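Local structure of lipolytic protein G-D-S-L family (Veillonella parvula DSM 2008, 4RW0) at residues A[47-50]-A[51-55]; A[122-125]-A[126-130]; A[150-154]-A[155-159]. The protein probably hydrolyses ester bonds in lipid or acyl substrates, as a GDSL-like lipase/acylhydrolase of the SGNH hydrolase clan. All blocks are in the same frame, centred on the assembly; numbering follows the deposited sequence.

Contact 1: A[47-50]-A[51-55]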
loop_
_atom_site.group_PDB
_atom_site.type_symbol
_atom_site.label_atom_id
_atom_site.label_comp_id
_atom_site.label_asym_id
_atom_site.label_seq_id
_atom_site.Cartn_x
_atom_site.Cartn_y
_atom_site.Cartn_z
ATOM N N SER A 47 8.381 0.990 9.278
ATOM C CA SER A 47 9.297 0.302 8.341
ATOM C C SER A 47 8.689 -1.036 7.881
ATOM O O SER A 47 7.679 -1.477 8.432
ATOM C CB SER A 47 10.644 0.002 9.035
ATOM O OG SER A 47 10.423 -0.928 10.133
ATOM N N VAL A 48 9.304 -1.688 6.875
ATOM C CA VAL A 48 8.748 -2.929 6.357
ATOM C C VAL A 48 8.826 -4.008 7.463
ATOM O O VAL A 48 7.861 -4.679 7.700
ATOM C CB VAL A 48 9.475 -3.477 5.119
ATOM C CG1 VAL A 48 8.699 -4.670 4.623
ATOM C CG2 VAL A 48 9.502 -2.475 4.023
ATOM N N GLN A 49 9.909 -4.027 8.239
ATOM C CA GLN A 49 9.955 -5.009 9.333
ATOM C C GLN A 49 8.950 -4.663 10.425
ATOM O O GLN A 49 8.347 -5.542 11.026
ATOM C CB GLN A 49 11.366 -5.082 9.937
ATOM C CG GLN A 49 11.488 -6.165 11.042
ATOM C CD GLN A 49 11.383 -7.585 10.490
ATOM O OE1 GLN A 49 12.095 -7.976 9.568
ATOM N NE2 GLN A 49 10.430 -8.318 10.981
ATOM N N GLY A 50 8.796 -3.393 10.743
ATOM C CA GLY A 50 7.712 -3.001 11.658
ATOM C C GLY A 50 6.315 -3.423 11.215
ATOM O O GLY A 50 5.452 -3.869 12.008
HETATM N N MSE A 51 6.075 -3.373 9.924
HETATM C CA MSE A 51 4.780 -3.874 9.385
HETATM C C MSE A 51 4.605 -5.373 9.619
HETATM O O MSE A 51 3.546 -5.832 9.863
HETATM C CB MSE A 51 4.644 -3.564 7.881
HETATM C CG MSE A 51 3.308 -4.061 7.300
HETATM SE SE MSE A 51 3.021 -3.564 5.369
HETATM C CE MSE A 51 4.284 -4.868 4.611
ATOM N N ILE A 52 5.650 -6.157 9.405
ATOM C CA ILE A 52 5.631 -7.592 9.764
ATOM C C ILE A 52 5.194 -7.801 11.171
ATOM O O ILE A 52 4.309 -8.651 11.461
ATOM C CB ILE A 52 6.996 -8.265 9.459
ATOM C CG1 ILE A 52 7.179 -8.311 7.958
ATOM C CG2 ILE A 52 7.049 -9.698 10.021
ATOM C CD1 ILE A 52 8.545 -8.712 7.469
ATOM N N TYR A 53 5.752 -7.034 12.078
ATOM C CA TYR A 53 5.301 -7.136 13.465
ATOM C C TYR A 53 3.801 -6.847 13.631
ATOM O O TYR A 53 3.077 -7.540 14.366
ATOM C CB TYR A 53 6.116 -6.255 14.424
ATOM C CG TYR A 53 7.621 -6.497 14.433
ATOM C CD1 TYR A 53 8.193 -7.763 14.153
ATOM C CD2 TYR A 53 8.489 -5.446 14.659
ATOM C CE1 TYR A 53 9.582 -7.943 14.116
ATOM C CE2 TYR A 53 9.879 -5.603 14.613
ATOM C CZ TYR A 53 10.420 -6.879 14.393
ATOM O OH TYR A 53 11.784 -6.882 14.330
ATOM N N ASN A 54 3.309 -5.810 12.931
ATOM C CA ASN A 54 1.866 -5.528 12.971
ATOM C C ASN A 54 1.046 -6.656 12.461
ATOM O O ASN A 54 -0.002 -6.971 13.001
ATOM C CB ASN A 54 1.549 -4.240 12.235
ATOM C CG ASN A 54 2.145 -3.013 12.933
ATOM O OD1 ASN A 54 2.370 -2.997 14.123
ATOM N ND2 ASN A 54 2.332 -1.970 12.186
ATOM N N ILE A 55 1.526 -7.294 11.377
ATOM C CA ILE A 55 0.788 -8.380 10.798
ATOM C C ILE A 55 0.770 -9.572 11.756
ATOM O O ILE A 55 -0.236 -10.228 11.917
ATOM C CB ILE A 55 1.418 -8.790 9.443
ATOM C CG1 ILE A 55 1.229 -7.682 8.454
ATOM C CG2 ILE A 55 0.767 -9.990 8.882
ATOM C CD1 ILE A 55 2.049 -7.891 7.177
HETATM O O HOH W 1 5.348 -2.421 14.366
#

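Contact 2: A[122-125]-A[126-130]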
loop_
_atom_site.group_PDB
_atom_site.type_symbol
_atom_site.label_atom_id
_atom_site.label_comp_id
_atom_site.label_asym_id
_atom_site.label_seq_id
_atom_site.Cartn_x
_atom_site.Cartn_y
_atom_site.Cartn_z
ATOM N N LEU A 122 14.763 5.792 -7.713
ATOM C CA LEU A 122 15.157 4.623 -8.513
ATOM C C LEU A 122 15.080 3.322 -7.686
ATOM O O LEU A 122 14.741 2.254 -8.225
ATOM C CB LEU A 122 16.564 4.783 -9.112
ATOM C CG LEU A 122 16.838 6.072 -9.908
ATOM C CD1 LEU A 122 18.293 6.108 -10.397
ATOM C CD2 LEU A 122 15.907 6.158 -11.098
ATOM N N VAL A 123 15.340 3.419 -6.394
ATOM C CA VAL A 123 15.208 2.240 -5.505
ATOM C C VAL A 123 13.732 1.800 -5.446
ATOM O O VAL A 123 13.383 0.603 -5.614
ATOM C CB VAL A 123 15.706 2.557 -4.106
ATOM C CG1 VAL A 123 15.660 1.306 -3.248
ATOM C CG2 VAL A 123 17.126 3.113 -4.126
ATOM N N VAL A 124 12.836 2.798 -5.336
ATOM C CA VAL A 124 11.381 2.550 -5.314
ATOM C C VAL A 124 10.959 1.825 -6.585
ATOM O O VAL A 124 10.228 0.835 -6.583
ATOM C CB VAL A 124 10.555 3.897 -5.185
ATOM C CG1 VAL A 124 9.077 3.658 -5.395
ATOM C CG2 VAL A 124 10.722 4.509 -3.836
ATOM N N ARG A 125 11.461 2.319 -7.707
ATOM C CA ARG A 125 11.133 1.712 -8.964
ATOM C C ARG A 125 11.608 0.297 -9.072
ATOM O O ARG A 125 10.878 -0.517 -9.640
ATOM C CB ARG A 125 11.646 2.559 -10.152
ATOM C CG ARG A 125 10.820 3.849 -10.278
ATOM C CD ARG A 125 11.406 4.909 -11.171
ATOM N NE ARG A 125 11.715 4.352 -12.456
ATOM C CZ ARG A 125 12.557 4.912 -13.337
ATOM N NH1 ARG A 125 13.157 6.108 -13.106
ATOM N NH2 ARG A 125 12.798 4.265 -14.473
ATOM N N GLU A 126 12.803 0.024 -8.585
ATOM C CA GLU A 126 13.380 -1.352 -8.608
ATOM C C GLU A 126 12.561 -2.281 -7.749
ATOM O O GLU A 126 12.247 -3.380 -8.159
ATOM C CB GLU A 126 14.836 -1.363 -8.063
ATOM C CG GLU A 126 15.915 -0.733 -8.947
ATOM C CD GLU A 126 17.263 -0.433 -8.247
ATOM O OE1 GLU A 126 17.533 -0.907 -7.119
ATOM O OE2 GLU A 126 18.067 0.312 -8.844
ATOM N N VAL A 127 12.167 -1.832 -6.546
ATOM C CA VAL A 127 11.281 -2.633 -5.678
ATOM C C VAL A 127 10.019 -2.921 -6.424
ATOM O O VAL A 127 9.587 -4.070 -6.489
ATOM C CB VAL A 127 10.976 -1.900 -4.326
ATOM C CG1 VAL A 127 9.870 -2.556 -3.548
ATOM C CG2 VAL A 127 12.218 -1.812 -3.497
ATOM N N ASN A 128 9.405 -1.896 -7.040
ATOM C CA ASN A 128 8.101 -2.121 -7.616
ATOM C C ASN A 128 8.141 -3.060 -8.820
ATOM O O ASN A 128 7.223 -3.853 -9.020
ATOM C CB ASN A 128 7.388 -0.807 -7.994
ATOM C CG ASN A 128 6.905 -0.013 -6.804
ATOM O OD1 ASN A 128 6.809 -0.528 -5.703
ATOM N ND2 ASN A 128 6.624 1.278 -7.033
ATOM N N GLU A 129 9.175 -2.970 -9.645
ATOM C CA GLU A 129 9.347 -3.978 -10.737
ATOM C C GLU A 129 9.438 -5.411 -10.241
ATOM O O GLU A 129 8.787 -6.320 -10.776
ATOM C CB GLU A 129 10.612 -3.671 -11.614
ATOM C CG GLU A 129 10.421 -2.459 -12.519
ATOM C CD GLU A 129 9.090 -2.474 -13.311
ATOM O OE1 GLU A 129 8.283 -1.508 -13.106
ATOM O OE2 GLU A 129 8.823 -3.451 -14.095
ATOM N N GLN A 130 10.176 -5.619 -9.175
ATOM C CA GLN A 130 10.273 -6.965 -8.616
ATOM C C GLN A 130 8.982 -7.434 -8.005
ATOM O O GLN A 130 8.646 -8.617 -8.076
ATOM C CB GLN A 130 11.411 -7.041 -7.630
ATOM C CG GLN A 130 12.786 -6.835 -8.253
ATOM C CD GLN A 130 13.892 -6.780 -7.224
ATOM O OE1 GLN A 130 14.293 -7.791 -6.668
ATOM N NE2 GLN A 130 14.385 -5.592 -6.958
HETATM O O HOH W 2 8.864 0.568 -11.464
#

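Contact 3: A[150-154]-A[155-159]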
loop_
_atom_site.group_PDB
_atom_site.type_symbol
_atom_site.label_atom_id
_atom_site.label_comp_id
_atom_site.label_asym_id
_atom_site.label_seq_id
_atom_site.Cartn_x
_atom_site.Cartn_y
_atom_site.Cartn_z
ATOM N N PHE A 150 2.433 9.397 -10.509
ATOM C CA PHE A 150 3.536 9.858 -11.362
ATOM C C PHE A 150 2.975 10.579 -12.590
ATOM O O PHE A 150 3.390 11.677 -12.912
ATOM C CB PHE A 150 4.409 8.668 -11.823
ATOM C CG PHE A 150 5.528 9.098 -12.758
ATOM C CD1 PHE A 150 6.655 9.705 -12.271
ATOM C CD2 PHE A 150 5.400 8.957 -14.146
ATOM C CE1 PHE A 150 7.674 10.134 -13.146
ATOM C CE2 PHE A 150 6.399 9.411 -15.031
ATOM C CZ PHE A 150 7.538 9.966 -14.522
ATOM N N GLU A 151 2.017 9.956 -13.226
ATOM C CA GLU A 151 1.364 10.540 -14.443
ATOM C C GLU A 151 0.607 11.811 -14.155
ATOM O O GLU A 151 0.695 12.805 -14.896
ATOM C CB GLU A 151 0.466 9.511 -15.099
ATOM C CG GLU A 151 1.305 8.405 -15.721
ATOM C CD GLU A 151 0.513 7.319 -16.422
ATOM O OE1 GLU A 151 -0.736 7.269 -16.335
ATOM O OE2 GLU A 151 1.172 6.468 -17.063
ATOM N N ALA A 152 -0.077 11.840 -13.025
ATOM C CA ALA A 152 -0.839 13.004 -12.676
ATOM C C ALA A 152 0.074 14.142 -12.376
ATOM O O ALA A 152 -0.138 15.328 -12.813
ATOM C CB ALA A 152 -1.711 12.697 -11.447
ATOM N N ASP A 153 1.105 13.877 -11.575
ATOM C CA ASP A 153 2.036 14.963 -11.222
ATOM C C ASP A 153 2.811 15.481 -12.487
ATOM O O ASP A 153 3.072 16.697 -12.638
ATOM C CB ASP A 153 3.017 14.490 -10.168
ATOM C CG ASP A 153 4.065 15.470 -9.877
ATOM O OD1 ASP A 153 3.831 16.401 -9.024
ATOM O OD2 ASP A 153 5.170 15.212 -10.448
ATOM N N GLN A 154 3.125 14.565 -13.365
ATOM C CA GLN A 154 3.922 14.883 -14.539
ATOM C C GLN A 154 3.187 15.849 -15.438
ATOM O O GLN A 154 3.799 16.681 -16.013
ATOM C CB GLN A 154 4.204 13.626 -15.285
ATOM C CG GLN A 154 4.839 13.826 -16.644
ATOM C CD GLN A 154 5.282 12.486 -17.225
ATOM O OE1 GLN A 154 4.459 11.614 -17.612
ATOM N NE2 GLN A 154 6.580 12.283 -17.216
ATOM N N ILE A 155 1.867 15.769 -15.504
ATOM C CA ILE A 155 1.082 16.659 -16.313
ATOM C C ILE A 155 0.657 17.928 -15.613
ATOM O O ILE A 155 -0.053 18.752 -16.172
ATOM C CB ILE A 155 -0.131 15.863 -16.810
ATOM C CG1 ILE A 155 -0.507 16.304 -18.205
ATOM C CG2 ILE A 155 -1.325 15.984 -15.877
ATOM C CD1 ILE A 155 -1.582 15.424 -18.798
ATOM N N GLY A 156 1.020 18.079 -14.351
ATOM C CA GLY A 156 0.730 19.311 -13.636
ATOM C C GLY A 156 -0.364 19.233 -12.591
ATOM O O GLY A 156 -0.651 20.216 -11.945
ATOM N N GLN A 157 -0.979 18.077 -12.408
ATOM C CA GLN A 157 -1.959 17.939 -11.307
ATOM C C GLN A 157 -1.163 18.060 -9.995
ATOM O O GLN A 157 -0.126 17.490 -9.841
ATOM C CB GLN A 157 -2.650 16.604 -11.382
ATOM C CG GLN A 157 -3.420 16.357 -12.713
ATOM C CD GLN A 157 -4.655 17.218 -12.807
ATOM O OE1 GLN A 157 -4.779 18.105 -13.625
ATOM N NE2 GLN A 157 -5.552 16.954 -11.982
ATOM N N ILE A 158 -1.703 18.813 -9.067
ATOM C CA ILE A 158 -1.101 19.037 -7.771
ATOM C C ILE A 158 -1.492 17.861 -6.857
ATOM O O ILE A 158 -2.633 17.817 -6.328
ATOM C CB ILE A 158 -1.683 20.341 -7.244
ATOM C CG1 ILE A 158 -1.415 21.491 -8.243
ATOM C CG2 ILE A 158 -1.110 20.716 -5.887
ATOM C CD1 ILE A 158 0.050 21.686 -8.575
ATOM N N VAL A 159 -0.618 16.870 -6.723
ATOM C CA VAL A 159 -0.986 15.655 -5.947
ATOM C C VAL A 159 -0.130 15.357 -4.678
ATOM O O VAL A 159 -0.549 14.564 -3.859
ATOM C CB VAL A 159 -1.022 14.417 -6.824
ATOM C CG1 VAL A 159 -2.166 14.501 -7.855
ATOM C CG2 VAL A 159 0.277 14.192 -7.517
HETATM O O HOH W 3 2.194 17.232 -7.064
HETATM O O HOH W 4 2.401 18.962 -10.359
#

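Contact 1: A[47-50]-A[51-55]
Gln-49 crosses the side chain of Tyr-53 obliquely near its phenolic end, one turn further along the helix 48-59. CG of Gln-49 leaves anti to the backbone N (chi1 -177°), and a bend at the next bond brings NE2 of Gln-49 to 3.3 Å from CE1 of Tyr-53. Amide and ring planes stand 43° apart, so this is no flat stack. NE2 of Gln-49 also lies 3.8 Å from CB of Ile-52. A glutamine suits the place: its CG methylene lies against the phenolic end and its amide reaches both Tyr-53 and Ile-52, on a partly exposed flank.

The backbone joins in. O of Gln-49 sits 3.5 Å above the centre of the Tyr-53 ring and accepts the bond from Tyr-53 N (3.2 Å). Gly-50, lacking a side chain, sets its bare CA beside the same ring, 3.9 Å from CD2 of Tyr-53. N of Gly-50 gives a fairly straight bond (160°) to OG of Ser-47, the N-cap, whose short hydroxyl can satisfy an amide in the first turn. O of Gly-50 accepts from Asn-54 N, and a water 2.8 Å from O of Gly-50 also lies within bonding reach of OD1 of Asn-54, whose ND2 is held by Glu-43.

N of Met-51 bonds to Ser-47 O (2.9 Å), while its selenomethionine side chain is buried, runs straight out and bends at its methyl end, touching Cys-46, Cys-74 and Phe-9. The chemistry is thus divided: a capped, partly hydrated polar flank with the exposed Tyr-53 ring beside the first turn, and an apolar face where beta-branched Val-48 and Ile-52 and the pliable selenomethionine pack on helix 85-100 (Thr-91, Leu-92) and on Phe-9 of strand 4-10.

Contact 2: A[122-125]-A[126-130]
In the helix of a beta-alpha-beta unit, that of residues 120-138 between strands 104-108 and 141-143, Val-124 and Asn-128 lie side by side one turn apart and point the same way. CG1 of Val-124 is 3.8 Å from ND2 of Asn-128. With its CG turned beside the backbone N (chi1 -72°), Asn-128 lays its amide carbon CG 3.4 Å from O of Val-124, the carbonyl that accepts its own N-H at 2.9 Å. The amide does not fold back to bond that oxygen; ND2 instead donates to the carbonyl O of Glu-110, in the loop after strand 104-108, which makes a short polar side chain apt on this buried face. Putting a leucine in its place would probably leave the Glu-110 carbonyl without this donor and the helix without this tie to the loop.

Beta-branched Val-127 packs its CG2 3.4 Å from O of Val-123, and N of Val-127 gives that oxygen a nearly straight bond (169°). Glu-126, though exposed, extends past O of Leu-122, its CG 3.3 Å away, to hydrogen-bond OG of Ser-85 at the start of helix 85-100. A water donates both to O of Arg-125 (2.9 Å) and to OE1 of Glu-129 (2.7 Å), tying the carbonyl to the carboxylate one turn on.

Around the helix, Val-123 and Val-124 rest on Ile-79 of helix 76-80, Val-127 on Ser-85 and Val-88 of helix 85-100, and Val-124, Arg-125 and Asn-128 on Tyr-146 of helix 145-154, so this crossover helix is wedged between neighbours before and after it in the chain.

Contact 3: A[150-154]-A[155-159]
O of Ala-152 collects the chain as it leaves the helix 145-154. Gln-157 N donates to it at 2.9 Å, a bent bond (137°) reaching back five residues, and Ile-155 N adds a weak one at 3.4 Å while keeping its main bond to O of Glu-151. Carbon atoms close round the same oxygen: CB of Gln-157 is 3.2 Å from O of Ala-152, and CG2 of Ile-155 also lies against it. Gln-157 sends CG opposite its carbonyl carbon (chi1 -59°), which keeps CG near the Ala-152 oxygen before the chain bends off, its end close to a bound glycerol.

One residue on, O of Asp-153 accepts from N of Gly-156 at 3.0 Å, the donor standing well above the carbonyl plane. Gly-156 has a positive phi of 107°, where a side chain would be jammed against the carbonyl O of Ile-155; glycine avoids that collision and lets the chain reverse.

Past the reversal, Val-159 comes back against the helix. CG1 of Val-159 touches CB of Ala-152 at 4.0 Å, and CG2 of Val-159 lies 3.8 Å from the methylene CB of Asp-153; the small alanine allows this close approach, and Leu-173 of helix 168-182 packs on both Ala-152 and Val-159. The carboxylate of Asp-153 works through water: one molecule donates to OD1 of Asp-153 (2.7 Å) and accepts from Val-159 N, so the acid holds a loop amide at one remove.

The 6→1 bond from Gln-157 N to Ala-152 O, the 5→2 bond from Gly-156 N to Asp-153 O and the positive-phi glycine make this a Schellman motif, the classic C-terminal helix cap, here accompanied by the Ala-152 to Val-159 contact. It turns helix 145-154 into the loop before helix 168-182, a stretch that in SGNH hydrolases commonly carries the catalytic histidine.

In the fold
Contacts 1, 2 and 3 come in series along the chain of this alpha/beta fold with its five-stranded parallel sheet. Contacts 1 and 2 lie at the start of helix 48-59 and within helix 120-138; contact 3 spans the end of helix 145-154 and the loop after it. The centres of contacts 1 and 2 are about 19 Å apart and those of 2 and 3 about 20 Å, whereas 1 and 3 lie about 30 Å apart on opposite sides of the chain's centre. None touches another directly. They are three separate local arrangements, a helix start, a mid-helix turn and a helix end, linked through shared neighbours: helix 85-100 packs against the first two, and helix 145-154 packs on contact 2.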